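Local atomic coordinates of 2,3-bisphosphoglycerate-independent phosphoglycerate mutase (PDB entry 2ZKT), a protein that probably interconverts 2-phosphoglycerate and 3-phosphoglycerate in glycolysis, as a metal-binding mutase that needs no 2,3-bisphosphoglycerate. Residues 57-67 with 346-357. Residues are numbered along the deposited sequence; the frame is centred on the assembly and turned at random.
With ZN (zinc ion), chain G; ZN (zinc ion), chain H.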
# COMPACT_ATOMS: atom_id res chain seq x y z
N PRO B 57 9.97 -21.85 -12.55
CA PRO B 57 9.36 -21.81 -11.21
C PRO B 57 10.16 -22.67 -10.24
O PRO B 57 10.61 -23.78 -10.58
CB PRO B 57 7.96 -22.38 -11.44
CG PRO B 57 7.70 -22.15 -12.90
CD PRO B 57 9.04 -22.44 -13.53
N ALA B 58 10.33 -22.17 -9.02
CA ALA B 58 11.06 -22.89 -7.98
C ALA B 58 10.13 -23.28 -6.84
O ALA B 58 9.27 -22.49 -6.43
CB ALA B 58 12.17 -22.01 -7.43
N GLY B 59 10.29 -24.51 -6.34
CA GLY B 59 9.50 -24.95 -5.20
C GLY B 59 10.05 -24.14 -4.03
O GLY B 59 11.15 -23.57 -4.13
N SER B 60 9.32 -24.08 -2.91
CA SER B 60 9.79 -23.30 -1.77
C SER B 60 11.16 -23.73 -1.22
O SER B 60 11.96 -22.89 -0.81
CB SER B 60 8.75 -23.36 -0.64
OG SER B 60 8.75 -22.16 0.13
N ASP B 61 11.42 -25.04 -1.22
CA ASP B 61 12.70 -25.56 -0.70
C ASP B 61 13.91 -25.21 -1.58
O ASP B 61 14.92 -24.70 -1.07
CB ASP B 61 12.60 -27.09 -0.49
CG ASP B 61 12.07 -27.82 -1.72
OD1 ASP B 61 11.66 -27.15 -2.70
OD2 ASP B 61 12.05 -29.08 -1.70
N THR B 62 13.80 -25.46 -2.88
CA THR B 62 14.88 -25.15 -3.83
C THR B 62 15.14 -23.63 -3.93
O THR B 62 16.27 -23.18 -4.17
CB THR B 62 14.57 -25.71 -5.25
OG1 THR B 62 13.34 -25.13 -5.74
CG2 THR B 62 14.43 -27.24 -5.22
N ALA B 63 14.08 -22.83 -3.76
CA ALA B 63 14.20 -21.37 -3.84
C ALA B 63 15.01 -20.85 -2.66
O ALA B 63 15.78 -19.89 -2.80
CB ALA B 63 12.80 -20.71 -3.85
N HIS B 64 14.83 -21.48 -1.50
CA HIS B 64 15.54 -21.03 -0.30
C HIS B 64 17.00 -21.51 -0.27
O HIS B 64 17.88 -20.87 0.30
CB HIS B 64 14.78 -21.52 0.95
CG HIS B 64 13.71 -20.53 1.33
ND1 HIS B 64 12.39 -20.68 1.02
CD2 HIS B 64 13.86 -19.34 2.06
CE1 HIS B 64 11.77 -19.60 1.56
NE2 HIS B 64 12.62 -18.79 2.19
N LEU B 65 17.27 -22.70 -0.87
CA LEU B 65 18.68 -23.09 -0.98
C LEU B 65 19.42 -22.03 -1.79
O LEU B 65 20.57 -21.68 -1.55
CB LEU B 65 18.79 -24.43 -1.73
CG LEU B 65 18.56 -25.68 -0.86
CD1 LEU B 65 18.38 -26.94 -1.71
CD2 LEU B 65 19.71 -26.00 0.10
N SER B 66 18.70 -21.55 -2.83
CA SER B 66 19.24 -20.51 -3.69
C SER B 66 19.45 -19.19 -2.93
O SER B 66 20.52 -18.59 -2.97
CB SER B 66 18.27 -20.31 -4.86
OG SER B 66 18.79 -19.34 -5.77
N ILE B 67 18.42 -18.75 -2.23
CA ILE B 67 18.47 -17.51 -1.44
C ILE B 67 19.61 -17.56 -0.41
O ILE B 67 20.23 -16.53 -0.14
CB ILE B 67 17.13 -17.28 -0.71
CG1 ILE B 67 16.00 -17.03 -1.73
CG2 ILE B 67 17.25 -16.12 0.27
CD1 ILE B 67 16.17 -15.78 -2.60
N ASP B 346 11.31 -15.44 -2.08
CA ASP B 346 11.98 -16.63 -2.57
C ASP B 346 11.50 -17.01 -3.98
O ASP B 346 12.10 -17.82 -4.68
CB ASP B 346 11.72 -17.78 -1.59
CG ASP B 346 10.22 -17.97 -1.39
OD1 ASP B 346 9.52 -16.95 -1.36
OD2 ASP B 346 9.78 -19.11 -1.27
N HIS B 347 10.35 -16.42 -4.37
CA HIS B 347 9.82 -16.66 -5.71
C HIS B 347 8.53 -15.86 -5.97
O HIS B 347 7.98 -15.21 -5.09
CB HIS B 347 9.57 -18.16 -5.87
CG HIS B 347 8.50 -18.61 -4.90
ND1 HIS B 347 7.19 -18.27 -5.04
CD2 HIS B 347 8.63 -19.42 -3.77
CE1 HIS B 347 6.55 -18.88 -4.02
NE2 HIS B 347 7.39 -19.57 -3.24
N SER B 348 8.07 -15.90 -7.24
CA SER B 348 6.80 -15.26 -7.59
C SER B 348 5.63 -16.23 -7.46
O SER B 348 5.73 -17.42 -7.76
CB SER B 348 6.90 -14.77 -9.04
OG SER B 348 7.70 -13.58 -9.06
N THR B 349 4.49 -15.71 -7.00
CA THR B 349 3.27 -16.51 -6.91
C THR B 349 2.13 -15.61 -7.35
O THR B 349 1.40 -15.08 -6.52
CB THR B 349 2.99 -17.00 -5.48
OG1 THR B 349 4.09 -17.83 -5.04
CG2 THR B 349 1.70 -17.85 -5.45
N PRO B 350 1.99 -15.42 -8.67
CA PRO B 350 0.94 -14.57 -9.26
C PRO B 350 -0.46 -15.06 -8.88
O PRO B 350 -0.71 -16.27 -8.86
CB PRO B 350 1.20 -14.70 -10.77
CG PRO B 350 2.63 -15.14 -10.87
CD PRO B 350 2.79 -16.09 -9.72
N CYS B 351 -1.35 -14.13 -8.56
CA CYS B 351 -2.72 -14.50 -8.21
C CYS B 351 -3.40 -15.15 -9.43
O CYS B 351 -4.15 -16.12 -9.28
CB CYS B 351 -3.50 -13.25 -7.76
SG CYS B 351 -2.96 -12.60 -6.14
N GLU B 352 -3.12 -14.64 -10.63
CA GLU B 352 -3.72 -15.21 -11.84
C GLU B 352 -3.21 -16.63 -12.14
O GLU B 352 -3.81 -17.35 -12.95
CB GLU B 352 -3.44 -14.31 -13.07
CG GLU B 352 -2.01 -14.41 -13.62
CD GLU B 352 -1.87 -13.85 -15.04
OE1 GLU B 352 -2.21 -12.66 -15.26
OE2 GLU B 352 -1.42 -14.61 -15.94
N VAL B 353 -2.10 -17.02 -11.51
CA VAL B 353 -1.54 -18.36 -11.74
C VAL B 353 -1.92 -19.33 -10.62
O VAL B 353 -2.02 -20.54 -10.84
CB VAL B 353 0.01 -18.31 -11.87
CG1 VAL B 353 0.57 -19.71 -12.19
CG2 VAL B 353 0.41 -17.33 -12.96
N MET B 354 -2.13 -18.80 -9.41
CA MET B 354 -2.51 -19.60 -8.24
C MET B 354 -1.47 -20.66 -7.88
O MET B 354 -1.79 -21.73 -7.34
CB MET B 354 -3.88 -20.26 -8.48
CG MET B 354 -5.05 -19.27 -8.53
SD MET B 354 -6.68 -20.02 -8.80
CE MET B 354 -7.08 -20.59 -7.10
N ASN B 355 -0.21 -20.35 -8.19
CA ASN B 355 0.91 -21.24 -7.90
C ASN B 355 2.19 -20.49 -8.26
O ASN B 355 2.13 -19.41 -8.86
CB ASN B 355 0.81 -22.52 -8.74
CG ASN B 355 1.39 -23.73 -8.01
OD1 ASN B 355 2.53 -23.69 -7.50
ND2 ASN B 355 0.62 -24.81 -7.96
N HIS B 356 3.34 -21.05 -7.89
CA HIS B 356 4.63 -20.42 -8.17
C HIS B 356 4.84 -20.23 -9.67
O HIS B 356 4.53 -21.12 -10.47
CB HIS B 356 5.77 -21.29 -7.63
CG HIS B 356 5.69 -21.55 -6.15
ND1 HIS B 356 6.71 -22.16 -5.45
CD2 HIS B 356 4.71 -21.29 -5.25
CE1 HIS B 356 6.36 -22.27 -4.17
NE2 HIS B 356 5.15 -21.75 -4.02
N SER B 357 5.39 -19.07 -10.05
CA SER B 357 5.68 -18.78 -11.45
C SER B 357 7.19 -18.61 -11.56
O SER B 357 7.91 -18.63 -10.56
CB SER B 357 5.01 -17.46 -11.88
OG SER B 357 5.69 -16.35 -11.30
ZN ZN G . 7.74 -20.00 -0.87
ZN ZN H . 3.67 -21.39 -2.33
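S60 and D346 meet at one zinc ion, which S60 OG binds at 2.6 Å and D346 OD2 at 2.3 Å. D346 CG lies between its backbone N and carbonyl carbon (chi1 55°), which helps bring OD2 to the metal. H347 NE2 is the third ligand from these two segments, and D13 completes the site. A second zinc is held by H356 NE2 at 2.3 Å, together with D305 and H309. Imidazole suits H356 because its two nitrogens do separate jobs: while NE2 holds metal, ND1 donates to A58 O (2.8 Å, 162° at the hydrogen) near the ring plane; bond and metal together fix the ring's rotation. This paired-metal centre, with S60 opening helix 60-67, is characteristic of the alkaline phosphatase superfamily; in phosphate-transferring relatives the equivalent serine or threonine takes up the phosphoryl group, consistent with S60 having that part here. Behind the ligands, D346 CB lies over one face of the H64 ring, 4.0 Å from its centroid, while H64 ND1 donates to S60 O at 2.9 Å. Replacing H64 with an alanine would probably uncover D346 CB and leave S60 O only the backbone N as donor. Small A63 lets the helix approach closely, its CB against D346 O, and branched I67 packs CG1 on D346 CA.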